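Side-chain contacts in homoserine O-acetyltransferase (Bacillus anthracis str. 'Ames Ancestor', PDB 3I1I), which probably transfers an acetyl group from acetyl-CoA to the hydroxyl of homoserine, a step on the way to methionine: residues Ile160-Ala165 against Thr180-Pro185; Gly337-Val342 against Leu369-Ser374; Ser347-Gly350 against Phe356-His359. All coordinates share one frame; numbering follows the deposited sequence.

The three contacts belong to one alpha/beta hydrolase fold. Interaction 1 comes first along the chain. Interaction 2 then opens, and both segments of interaction 3 fall between its two halves. The centres of interactions 1 and 2 are about 17 Å apart, those of 1 and 3 about 21 Å, and those of 2 and 3 about 24 Å. None touches another. Interaction 1 is buried beside the central sheet, where helix 156-167 meets the loop after strand 174-178. Interaction 2 is on the surface, at end strand 340-342. Interaction 3 ties the loops around helix 353-356. Interactions 1 and 3 both lie near the probable catalytic triad of S155, D318 and H351; interaction 2 is peripheral.

Interaction 1. Residues Ile160-Ala165 against Thr180-Pro185; sequences IAQQWA and TNPQNP
The flat amide of Q162 meets the backbone of N181 and P182 with both of its polar atoms. At the nitrogen end, NE2 of Q162 donates to the carbonyl O of N181, 3.0 Å away, with an N-H...O angle of 152°. That oxygen sits only slightly tilted from the amide plane. Seen from N181 the approach is different: the donor stands above the carbonyl plane, 73° out of it, and not on a lone pair. At the other end, OE1 of Q162 lies 3.1 Å from CA of P182 and 3.6 Å from its CB. The proline nitrogen is also close to OE1 but has no hydrogen to give. T180 adds a methyl group, with its CG2 3.6 Å from NE2 of Q162. The Q162 and T180 side chains run past each other in opposite directions.

Q162 reaches this far because its chain is extended beyond CG (chi2 168°) and stands out from the helix. The helix, 156-167, links the neighbouring parallel strands 150-154 and 174-178 in a beta-alpha-beta unit. G153, S155 and G157, spanning the end of strand 150-154 and the first turn of the helix, fit the nucleophile-elbow pattern of alpha/beta hydrolases. Residues 180-185 form the loop that leaves the second strand.

Two polar atoms here have a second partner. NE2 of Q162 also bonds to the carbonyl O of G158, one turn back in its own helix, which further fixes the rotation of the amide. The N181 carbonyl also takes a hydrogen bond from NE2 of H290. OG1 of T180 is hydrogen-bonded to the backbone O of S155, so this loop is tied to the probable elbow. M329 of helix 324-335 packs on both Q162 and P182.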
ATOM      1  N   ILE A 160       4.035 -24.575  -0.007  1.00 19.91           N
ATOM      2  CA  ILE A 160       4.972 -25.560   0.430  1.00 18.73           C
ATOM      3  C   ILE A 160       4.471 -26.959   0.049  1.00 18.66           C
ATOM      4  O   ILE A 160       5.231 -27.787  -0.485  1.00 17.92           O
ATOM      5  CB  ILE A 160       5.214 -25.481   1.937  1.00 19.07           C
ATOM      6  CG1 ILE A 160       5.834 -24.132   2.304  1.00 18.57           C
ATOM      7  CG2 ILE A 160       6.095 -26.639   2.401  1.00 17.06           C
ATOM      8  CD1 ILE A 160       5.375 -23.557   3.706  1.00 16.51           C
ATOM      9  N   ALA A 161       3.194 -27.217   0.256  1.00 18.56           N
ATOM     10  CA  ALA A 161       2.674 -28.554  -0.057  1.00 18.80           C
ATOM     11  C   ALA A 161       2.818 -28.820  -1.545  1.00 19.28           C
ATOM     12  O   ALA A 161       3.045 -29.958  -1.966  1.00 18.90           O
ATOM     13  CB  ALA A 161       1.232 -28.698   0.372  1.00 17.64           C
ATOM     14  N   GLN A 162       2.662 -27.774  -2.355  1.00 19.36           N
ATOM     15  CA  GLN A 162       2.732 -27.992  -3.781  1.00 19.56           C
ATOM     16  C   GLN A 162       4.173 -28.278  -4.178  1.00 18.56           C
ATOM     17  O   GLN A 162       4.412 -29.078  -5.059  1.00 17.06           O
ATOM     18  CB  GLN A 162       2.180 -26.805  -4.561  1.00 19.75           C
ATOM     19  CG  GLN A 162       0.677 -26.749  -4.605  1.00 22.44           C
ATOM     20  CD  GLN A 162       0.184 -25.400  -5.132  1.00 24.70           C
ATOM     21  OE1 GLN A 162      -0.177 -25.289  -6.291  1.00 23.92           O
ATOM     22  NE2 GLN A 162       0.201 -24.373  -4.277  1.00 25.87           N
ATOM     23  N   GLN A 163       5.116 -27.625  -3.523  1.00 18.44           N
ATOM     24  CA  GLN A 163       6.535 -27.861  -3.801  1.00 19.37           C
ATOM     25  C   GLN A 163       6.935 -29.307  -3.437  1.00 19.63           C
ATOM     26  O   GLN A 163       7.643 -29.972  -4.186  1.00 20.30           O
ATOM     27  CB  GLN A 163       7.389 -26.822  -3.083  1.00 19.78           C
ATOM     28  CG  GLN A 163       7.269 -25.407  -3.657  1.00 20.26           C
ATOM     29  CD  GLN A 163       7.955 -25.270  -5.015  1.00 23.57           C
ATOM     30  OE1 GLN A 163       8.224 -26.266  -5.696  1.00 24.11           O
ATOM     31  NE2 GLN A 163       8.249 -24.030  -5.413  1.00 23.98           N
ATOM     32  N   TRP A 164       6.388 -29.830  -2.355  1.00 19.85           N
ATOM     33  CA  TRP A 164       6.519 -31.260  -2.045  1.00 20.60           C
ATOM     34  C   TRP A 164       6.015 -32.187  -3.161  1.00 20.35           C
ATOM     35  O   TRP A 164       6.699 -33.131  -3.569  1.00 19.57           O
ATOM     36  CB  TRP A 164       5.717 -31.611  -0.786  1.00 20.97           C
ATOM     37  CG  TRP A 164       6.476 -31.516   0.451  1.00 20.76           C
ATOM     38  CD1 TRP A 164       6.573 -30.442   1.242  1.00 19.72           C
ATOM     39  CD2 TRP A 164       7.238 -32.559   1.077  1.00 19.93           C
ATOM     40  NE1 TRP A 164       7.337 -30.733   2.328  1.00 21.50           N
ATOM     41  CE2 TRP A 164       7.774 -32.027   2.241  1.00 19.73           C
ATOM     42  CE3 TRP A 164       7.525 -33.876   0.748  1.00 19.19           C
ATOM     43  CZ2 TRP A 164       8.567 -32.767   3.102  1.00 21.69           C
ATOM     44  CZ3 TRP A 164       8.314 -34.617   1.613  1.00 19.83           C
ATOM     45  CH2 TRP A 164       8.840 -34.061   2.754  1.00 20.49           C
ATOM     46  N   ALA A 165       4.797 -31.923  -3.623  1.00 19.98           N
ATOM     47  CA  ALA A 165       4.190 -32.746  -4.660  1.00 19.87           C
ATOM     48  C   ALA A 165       5.014 -32.720  -5.971  1.00 19.84           C
ATOM     49  O   ALA A 165       5.198 -33.751  -6.636  1.00 20.06           O
ATOM     50  CB  ALA A 165       2.754 -32.312  -4.911  1.00 19.10           C
ATOM     51  N   THR A 180      -4.943 -21.607  -2.145  1.00 19.25           N
ATOM     52  CA  THR A 180      -3.598 -21.448  -2.674  1.00 19.87           C
ATOM     53  C   THR A 180      -3.614 -21.485  -4.243  1.00 20.05           C
ATOM     54  O   THR A 180      -4.664 -21.596  -4.866  1.00 20.26           O
ATOM     55  CB  THR A 180      -2.643 -22.553  -2.076  1.00 20.20           C
ATOM     56  OG1 THR A 180      -1.263 -22.209  -2.310  1.00 20.41           O
ATOM     57  CG2 THR A 180      -2.944 -23.947  -2.686  1.00 19.67           C
ATOM     58  N   ASN A 181      -2.432 -21.407  -4.857  1.00 19.76           N
ATOM     59  CA  ASN A 181      -2.273 -21.448  -6.334  1.00 19.01           C
ATOM     60  C   ASN A 181      -0.856 -21.912  -6.664  1.00 18.82           C
ATOM     61  O   ASN A 181       0.057 -21.774  -5.823  1.00 18.02           O
ATOM     62  CB  ASN A 181      -2.499 -20.072  -6.955  1.00 18.44           C
ATOM     63  CG  ASN A 181      -3.928 -19.834  -7.325  1.00 20.18           C
ATOM     64  OD1 ASN A 181      -4.554 -20.700  -7.922  1.00 22.68           O
ATOM     65  ND2 ASN A 181      -4.470 -18.671  -6.960  1.00 20.89           N
ATOM     66  N   PRO A 182      -0.664 -22.466  -7.873  1.00 19.01           N
ATOM     67  CA  PRO A 182       0.644 -22.970  -8.250  1.00 19.68           C
ATOM     68  C   PRO A 182       1.657 -21.865  -8.491  1.00 19.72           C
ATOM     69  O   PRO A 182       2.855 -22.128  -8.496  1.00 19.13           O
ATOM     70  CB  PRO A 182       0.373 -23.760  -9.539  1.00 19.45           C
ATOM     71  CG  PRO A 182      -0.907 -23.267 -10.031  1.00 20.35           C
ATOM     72  CD  PRO A 182      -1.679 -22.735  -8.904  1.00 19.71           C
ATOM     73  N   GLN A 183       1.161 -20.657  -8.738  1.00 20.15           N
ATOM     74  CA  GLN A 183       2.003 -19.496  -9.026  1.00 20.91           C
ATOM     75  C   GLN A 183       1.345 -18.309  -8.385  1.00 20.43           C
ATOM     76  O   GLN A 183       0.156 -18.136  -8.562  1.00 21.62           O
ATOM     77  CB  GLN A 183       2.096 -19.259 -10.541  1.00 21.31           C
ATOM     78  CG  GLN A 183       2.720 -20.410 -11.308  1.00 23.39           C
ATOM     79  CD  GLN A 183       2.713 -20.194 -12.829  1.00 25.80           C
ATOM     80  OE1 GLN A 183       1.649 -20.051 -13.428  1.00 26.24           O
ATOM     81  NE2 GLN A 183       3.902 -20.213 -13.454  1.00 20.94           N
ATOM     82  N   ASN A 184       2.070 -17.514  -7.606  1.00 20.28           N
ATOM     83  CA  ASN A 184       1.412 -16.439  -6.903  1.00 20.02           C
ATOM     84  C   ASN A 184       0.877 -15.453  -7.955  1.00 19.99           C
ATOM     85  O   ASN A 184       1.617 -15.000  -8.818  1.00 18.99           O
ATOM     86  CB  ASN A 184       2.331 -15.722  -5.934  1.00 20.45           C
ATOM     87  CG  ASN A 184       1.550 -14.921  -4.906  1.00 22.65           C
ATOM     88  OD1 ASN A 184       0.739 -15.503  -4.200  1.00 24.62           O
ATOM     89  ND2 ASN A 184       1.789 -13.604  -4.808  1.00 22.76           N
ATOM     90  N   PRO A 185      -0.423 -15.158  -7.912  1.00 19.63           N
ATOM     91  CA  PRO A 185      -0.955 -14.247  -8.916  1.00 19.95           C
ATOM     92  C   PRO A 185      -0.218 -12.930  -8.940  1.00 19.70           C
ATOM     93  O   PRO A 185       0.269 -12.468  -7.909  1.00 19.52           O
ATOM     94  CB  PRO A 185      -2.398 -14.039  -8.483  1.00 20.08           C
ATOM     95  CG  PRO A 185      -2.730 -15.300  -7.746  1.00 21.60           C
ATOM     96  CD  PRO A 185      -1.457 -15.639  -6.989  1.00 20.09           C
TER

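Interaction 2. Residues Gly337-Val342 against Leu369-Ser374; sequences GKYAEV and LNRKVS
Y339 and R371 meet with the tyrosine hydroxyl over one face of the guanidinium group. OH of Y339 is 2.9 Å from CZ of R371. The ring and guanidinium planes are 24° apart, while the two side chains cross at about a right angle. OH of Y339 is also 3.0 Å from NE of R371, but the angle is poor and this is no hydrogen bond. Further back, CD of R371 makes an off-centre CH-pi contact, 4.1 Å from the centroid of the Y339 ring. The bend of the arginine at chi3 (-62°) turns the guanidinium over the hydroxyl. At the other end of the tyrosine, its CB packs on CB of S374 at 3.8 Å.

E341 forms the next shell. It was deposited in two conformers, and its contacts are given for one of them. In that conformer, OH of Y339 donates to OE2 of E341 at 2.7 Å, which would hold the hydroxyl in position. OE2 of E341 is 4.2 Å from NH2 of R371, so the opposite charges are near but do not form a salt bridge. A water at the guanidinium edge accepts from NH2 of R371 at 3.0 Å and donates weakly to OE2 of E341. In the same conformer OE1 makes a salt bridge to K364.

F368 of helix 362-370 packs on Y339 and E341, and N309 touches both Y339 and R371. The contact thus joins the chain leaving helix 362-370 to the start of strand 340-342 and the residue before it. This strand ends the central sheet within this chain and pairs with strand 309-313.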
ATOM      1  N   GLY A 337      -3.480 -37.750 -17.201  1.00 23.38           N
ATOM      2  CA  GLY A 337      -3.952 -39.006 -16.641  1.00 23.09           C
ATOM      3  C   GLY A 337      -3.833 -39.087 -15.127  1.00 23.85           C
ATOM      4  O   GLY A 337      -3.974 -40.155 -14.551  1.00 24.46           O
ATOM      5  N   LYS A 338      -3.627 -37.976 -14.441  1.00 24.27           N
ATOM      6  CA  LYS A 338      -3.566 -38.035 -12.976  1.00 24.54           C
ATOM      7  C   LYS A 338      -4.896 -37.776 -12.272  1.00 23.98           C
ATOM      8  O   LYS A 338      -5.835 -37.231 -12.863  1.00 23.96           O
ATOM      9  CB  LYS A 338      -2.509 -37.070 -12.497  1.00 25.26           C
ATOM     10  CG  LYS A 338      -1.140 -37.589 -12.917  1.00 27.73           C
ATOM     11  CD  LYS A 338      -0.121 -36.511 -12.968  1.00 29.46           C
ATOM     12  CE  LYS A 338       1.153 -36.999 -13.698  1.00 29.99           C
ATOM     13  NZ  LYS A 338       2.035 -35.826 -13.783  1.00 30.34           N
ATOM     14  N   TYR A 339      -4.982 -38.215 -11.018  1.00 23.14           N
ATOM     15  CA  TYR A 339      -6.147 -37.966 -10.206  1.00 23.11           C
ATOM     16  C   TYR A 339      -6.010 -36.577  -9.553  1.00 22.59           C
ATOM     17  O   TYR A 339      -5.063 -36.328  -8.759  1.00 21.69           O
ATOM     18  CB  TYR A 339      -6.342 -39.045  -9.115  1.00 23.96           C
ATOM     19  CG  TYR A 339      -7.673 -38.876  -8.406  1.00 25.53           C
ATOM     20  CD1 TYR A 339      -8.793 -39.606  -8.783  1.00 28.97           C
ATOM     21  CD2 TYR A 339      -7.831 -37.904  -7.437  1.00 28.63           C
ATOM     22  CE1 TYR A 339     -10.047 -39.397  -8.142  1.00 30.80           C
ATOM     23  CE2 TYR A 339      -9.047 -37.690  -6.807  1.00 30.50           C
ATOM     24  CZ  TYR A 339     -10.142 -38.441  -7.150  1.00 32.13           C
ATOM     25  OH  TYR A 339     -11.328 -38.165  -6.502  1.00 38.43           O
ATOM     26  N   ALA A 340      -6.963 -35.700  -9.860  1.00 20.86           N
ATOM     27  CA  ALA A 340      -6.918 -34.332  -9.385  1.00 20.68           C
ATOM     28  C   ALA A 340      -8.314 -33.729  -9.412  1.00 20.96           C
ATOM     29  O   ALA A 340      -9.073 -33.978 -10.368  1.00 21.20           O
ATOM     30  CB  ALA A 340      -5.953 -33.504 -10.226  1.00 19.83           C
ATOM     31  N   GLU A 341      -8.680 -32.990  -8.361  1.00 21.19           N
ATOM     32  CA  GLU A 341      -9.999 -32.361  -8.276  0.60 21.90           C
ATOM     33  C   GLU A 341      -9.958 -31.018  -7.549  1.00 21.55           C
ATOM     34  O   GLU A 341      -9.062 -30.767  -6.726  1.00 21.40           O
ATOM     35  CB  GLU A 341     -11.055 -33.301  -7.651  0.60 21.92           C
ATOM     36  CG  GLU A 341     -10.792 -33.790  -6.229  0.60 23.70           C
ATOM     37  CD  GLU A 341     -11.935 -34.735  -5.659  0.60 25.36           C
ATOM     38  OE1 GLU A 341     -13.145 -34.362  -5.709  0.60 22.47           O
ATOM     39  OE2 GLU A 341     -11.596 -35.845  -5.155  0.60 25.15           O
ATOM     40  N   VAL A 342     -10.915 -30.158  -7.890  1.00 21.65           N
ATOM     41  CA  VAL A 342     -11.163 -28.891  -7.210  1.00 21.57           C
ATOM     42  C   VAL A 342     -12.438 -29.069  -6.400  1.00 21.49           C
ATOM     43  O   VAL A 342     -13.418 -29.590  -6.893  1.00 21.38           O
ATOM     44  CB  VAL A 342     -11.417 -27.707  -8.179  1.00 21.87           C
ATOM     45  CG1 VAL A 342     -11.684 -26.439  -7.374  1.00 20.64           C
ATOM     46  CG2 VAL A 342     -10.236 -27.505  -9.155  1.00 21.07           C
ATOM     47  N   LEU A 369      -8.535 -38.170   2.330  1.00 25.00           N
ATOM     48  CA  LEU A 369      -7.521 -38.885   3.098  1.00 25.86           C
ATOM     49  C   LEU A 369      -7.760 -40.400   3.088  1.00 27.80           C
ATOM     50  O   LEU A 369      -6.833 -41.175   3.287  1.00 27.74           O
ATOM     51  CB  LEU A 369      -7.471 -38.367   4.529  1.00 25.10           C
ATOM     52  CG  LEU A 369      -6.937 -36.944   4.665  1.00 24.77           C
ATOM     53  CD1 LEU A 369      -7.034 -36.490   6.133  1.00 21.87           C
ATOM     54  CD2 LEU A 369      -5.477 -36.822   4.099  1.00 18.61           C
ATOM     55  N   ASN A 370      -8.996 -40.808   2.823  1.00 30.07           N
ATOM     56  CA  ASN A 370      -9.355 -42.211   2.730  1.00 31.97           C
ATOM     57  C   ASN A 370      -9.448 -42.785   1.330  1.00 32.99           C
ATOM     58  O   ASN A 370      -9.648 -43.951   1.183  1.00 33.23           O
ATOM     59  CB  ASN A 370     -10.680 -42.425   3.449  1.00 32.52           C
ATOM     60  CG  ASN A 370     -10.509 -42.347   4.926  1.00 34.99           C
ATOM     61  OD1 ASN A 370      -9.796 -43.173   5.496  1.00 39.12           O
ATOM     62  ND2 ASN A 370     -11.099 -41.334   5.564  1.00 36.74           N
ATOM     63  N   ARG A 371      -9.306 -41.983   0.295  1.00 34.44           N
ATOM     64  CA  ARG A 371      -9.303 -42.529  -1.046  1.00 35.50           C
ATOM     65  C   ARG A 371      -7.909 -43.109  -1.368  1.00 36.18           C
ATOM     66  O   ARG A 371      -6.881 -42.572  -0.933  1.00 35.61           O
ATOM     67  CB  ARG A 371      -9.691 -41.437  -2.026  1.00 35.91           C
ATOM     68  CG  ARG A 371      -9.644 -41.819  -3.474  1.00 37.92           C
ATOM     69  CD  ARG A 371      -9.757 -40.572  -4.299  1.00 42.13           C
ATOM     70  NE  ARG A 371     -11.039 -39.900  -4.055  1.00 44.97           N
ATOM     71  CZ  ARG A 371     -12.189 -40.255  -4.634  1.00 48.14           C
ATOM     72  NH1 ARG A 371     -12.216 -41.262  -5.513  1.00 47.87           N
ATOM     73  NH2 ARG A 371     -13.316 -39.590  -4.350  1.00 48.68           N
ATOM     74  N   LYS A 372      -7.892 -44.200  -2.130  1.00 36.94           N
ATOM     75  CA  LYS A 372      -6.643 -44.875  -2.465  1.00 38.55           C
ATOM     76  C   LYS A 372      -5.833 -44.114  -3.529  1.00 38.34           C
ATOM     77  O   LYS A 372      -6.380 -43.409  -4.373  1.00 38.02           O
ATOM     78  CB  LYS A 372      -6.914 -46.311  -2.932  1.00 38.99           C
ATOM     79  CG  LYS A 372      -7.424 -46.421  -4.363  1.00 41.74           C
ATOM     80  CD  LYS A 372      -7.763 -47.878  -4.731  1.00 45.80           C
ATOM     81  CE  LYS A 372      -7.731 -48.084  -6.242  1.00 47.90           C
ATOM     82  NZ  LYS A 372      -6.314 -48.126  -6.765  1.00 49.69           N
ATOM     83  N   VAL A 373      -4.521 -44.287  -3.471  1.00 38.83           N
ATOM     84  CA  VAL A 373      -3.601 -43.624  -4.379  1.00 39.12           C
ATOM     85  C   VAL A 373      -3.755 -44.212  -5.783  1.00 39.69           C
ATOM     86  O   VAL A 373      -3.805 -45.420  -5.961  1.00 38.55           O
ATOM     87  CB  VAL A 373      -2.150 -43.715  -3.860  1.00 39.08           C
ATOM     88  CG1 VAL A 373      -1.125 -43.043  -4.865  1.00 36.69           C
ATOM     89  CG2 VAL A 373      -2.102 -43.087  -2.470  1.00 39.26           C
ATOM     90  N   SER A 374      -3.846 -43.321  -6.765  1.00 41.25           N
ATOM     91  CA  SER A 374      -4.235 -43.692  -8.136  1.00 42.77           C
ATOM     92  C   SER A 374      -3.016 -44.143  -8.940  1.00 43.58           C
ATOM     93  O   SER A 374      -3.074 -45.165  -9.612  1.00 43.45           O
ATOM     94  CB  SER A 374      -4.969 -42.536  -8.839  1.00 42.58           C
ATOM     95  OG  SER A 374      -4.630 -42.483 -10.213  1.00 43.94           O
TER
HETATM   96  O   HOH W   1     -12.478 -37.518  -2.409  1.00 27.47           O

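Interaction 3. Residues Ser347-Gly350 against Phe356-His359; sequences SING and FDIH
S347 to G350 form a type I beta turn, closed by G350 N to S347 O at 3.1 Å, and the turn faces D357, the first residue to leave helical geometry after helix 353-356. The main bond runs from ND2 of N349 to OD2 of D357. It is short, 2.7 Å, and nearly straight, with an N-H...O angle of 170°. OD2 of D357 lies in the amide plane of N349. It receives the N-H on its syn lone pair, the one on the side of OD1. The amide and carboxylate are nearly coplanar, 23° apart, although the two side chains cross at about a right angle.

S347 stands beside this pair. With chi1 at 164°, its OG points away from the backbone N of S347 and comes within bonding distance of the N of N349, two residues on. It accepts from that N at 2.8 Å, which makes an ST turn. The same OG is 3.4 Å from OD2 of D357. This is a weak bond at most. A water lies by OG of S347 and OD1 of D357, with weak bonds to both. F356 adds little: its CB is 4.3 Å from ND2 of N349.

The contact brings together the two ends of the loop and short helix that carry H351, the probable triad histidine, which directly follows G350. F236 of helix 234-240 and F232 pack on N349, and L360 touches S347.

The bond to a carboxylate oxygen fixes which end of the N349 amide is the nitrogen. D357 is buried, and the amide of N349 and the hydroxyl of S347 are neutral. The N-H of N349 would be expected to stabilise a negative charge on OD2, without neutralising it.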
ATOM      1  N   SER A 347     -17.793 -18.263   0.820  1.00 23.82           N
ATOM      2  CA  SER A 347     -17.921 -17.666   2.113  1.00 23.35           C
ATOM      3  C   SER A 347     -17.649 -16.181   2.052  1.00 22.61           C
ATOM      4  O   SER A 347     -16.788 -15.735   1.306  1.00 21.84           O
ATOM      5  CB  SER A 347     -16.932 -18.331   3.080  1.00 22.73           C
ATOM      6  OG  SER A 347     -16.783 -17.543   4.220  1.00 23.00           O
ATOM      7  N   ILE A 348     -18.366 -15.440   2.884  1.00 22.26           N
ATOM      8  CA  ILE A 348     -18.148 -14.021   3.030  1.00 22.03           C
ATOM      9  C   ILE A 348     -16.766 -13.792   3.575  1.00 21.85           C
ATOM     10  O   ILE A 348     -16.209 -12.706   3.416  1.00 22.74           O
ATOM     11  CB  ILE A 348     -19.219 -13.364   3.967  1.00 23.13           C
ATOM     12  CG1 ILE A 348     -19.118 -11.829   3.876  1.00 24.78           C
ATOM     13  CG2 ILE A 348     -19.103 -13.880   5.426  1.00 18.53           C
ATOM     14  CD1 ILE A 348     -20.285 -11.115   4.446  1.00 25.99           C
ATOM     15  N   ASN A 349     -16.183 -14.811   4.199  1.00 21.64           N
ATOM     16  CA  ASN A 349     -14.798 -14.715   4.693  1.00 21.38           C
ATOM     17  C   ASN A 349     -13.670 -14.750   3.679  1.00 20.81           C
ATOM     18  O   ASN A 349     -12.499 -14.572   4.050  1.00 20.66           O
ATOM     19  CB  ASN A 349     -14.541 -15.787   5.723  1.00 21.46           C
ATOM     20  CG  ASN A 349     -15.223 -15.495   7.022  1.00 23.19           C
ATOM     21  OD1 ASN A 349     -15.310 -14.334   7.432  1.00 26.78           O
ATOM     22  ND2 ASN A 349     -15.738 -16.530   7.673  1.00 21.85           N
ATOM     23  N   GLY A 350     -13.988 -14.970   2.415  1.00 20.78           N
ATOM     24  CA  GLY A 350     -12.979 -14.893   1.361  1.00 21.39           C
ATOM     25  C   GLY A 350     -11.821 -15.850   1.621  1.00 22.23           C
ATOM     26  O   GLY A 350     -12.046 -17.026   1.981  1.00 21.91           O
ATOM     27  N   PHE A 356     -10.923 -20.230   8.816  1.00 30.70           N
ATOM     28  CA  PHE A 356     -12.053 -20.022   9.696  1.00 31.06           C
ATOM     29  C   PHE A 356     -13.305 -20.813   9.343  1.00 31.84           C
ATOM     30  O   PHE A 356     -14.224 -20.828  10.143  1.00 34.11           O
ATOM     31  CB  PHE A 356     -12.480 -18.551   9.676  1.00 31.07           C
ATOM     32  CG  PHE A 356     -11.450 -17.587  10.167  1.00 30.29           C
ATOM     33  CD1 PHE A 356     -10.421 -17.970  11.006  1.00 30.93           C
ATOM     34  CD2 PHE A 356     -11.577 -16.249   9.850  1.00 30.53           C
ATOM     35  CE1 PHE A 356      -9.508 -17.036  11.472  1.00 30.06           C
ATOM     36  CE2 PHE A 356     -10.685 -15.319  10.308  1.00 29.96           C
ATOM     37  CZ  PHE A 356      -9.639 -15.709  11.124  1.00 29.55           C
ATOM     38  N   ASP A 357     -13.416 -21.406   8.159  1.00 30.93           N
ATOM     39  CA  ASP A 357     -14.648 -22.147   7.802  1.00 29.92           C
ATOM     40  C   ASP A 357     -14.387 -23.604   7.419  1.00 28.40           C
ATOM     41  O   ASP A 357     -14.856 -24.121   6.411  1.00 27.87           O
ATOM     42  CB  ASP A 357     -15.392 -21.398   6.713  1.00 30.40           C
ATOM     43  CG  ASP A 357     -15.849 -20.048   7.184  1.00 33.27           C
ATOM     44  OD1 ASP A 357     -16.832 -20.037   7.957  1.00 38.47           O
ATOM     45  OD2 ASP A 357     -15.232 -19.019   6.814  1.00 33.37           O
ATOM     46  N   ILE A 358     -13.610 -24.229   8.275  1.00 27.17           N
ATOM     47  CA  ILE A 358     -13.332 -25.646   8.291  1.00 26.93           C
ATOM     48  C   ILE A 358     -14.564 -26.471   8.019  1.00 25.80           C
ATOM     49  O   ILE A 358     -14.500 -27.424   7.275  1.00 26.03           O
ATOM     50  CB  ILE A 358     -12.699 -25.995   9.702  1.00 27.83           C
ATOM     51  CG1 ILE A 358     -11.202 -25.939   9.560  1.00 28.50           C
ATOM     52  CG2 ILE A 358     -13.180 -27.337  10.311  1.00 26.81           C
ATOM     53  CD1 ILE A 358     -10.707 -24.666   8.978  1.00 30.47           C
ATOM     54  N   HIS A 359     -15.702 -26.093   8.569  1.00 25.10           N
ATOM     55  CA  HIS A 359     -16.941 -26.845   8.354  0.60 25.05           C
ATOM     56  C   HIS A 359     -17.291 -26.978   6.892  1.00 24.30           C
ATOM     57  O   HIS A 359     -17.932 -27.923   6.492  1.00 24.24           O
ATOM     58  CB  HIS A 359     -18.138 -26.269   9.152  0.60 25.22           C
ATOM     59  CG  HIS A 359     -18.580 -24.897   8.736  0.60 26.23           C
ATOM     60  ND1 HIS A 359     -17.849 -23.753   9.019  0.60 26.09           N
ATOM     61  CD2 HIS A 359     -19.708 -24.478   8.106  0.60 25.33           C
ATOM     62  CE1 HIS A 359     -18.500 -22.696   8.558  0.60 25.59           C
ATOM     63  NE2 HIS A 359     -19.635 -23.106   8.011  0.60 24.40           N
TER
HETATM   64  O   HOH W   2     -19.265 -19.331   5.893  1.00 57.86           O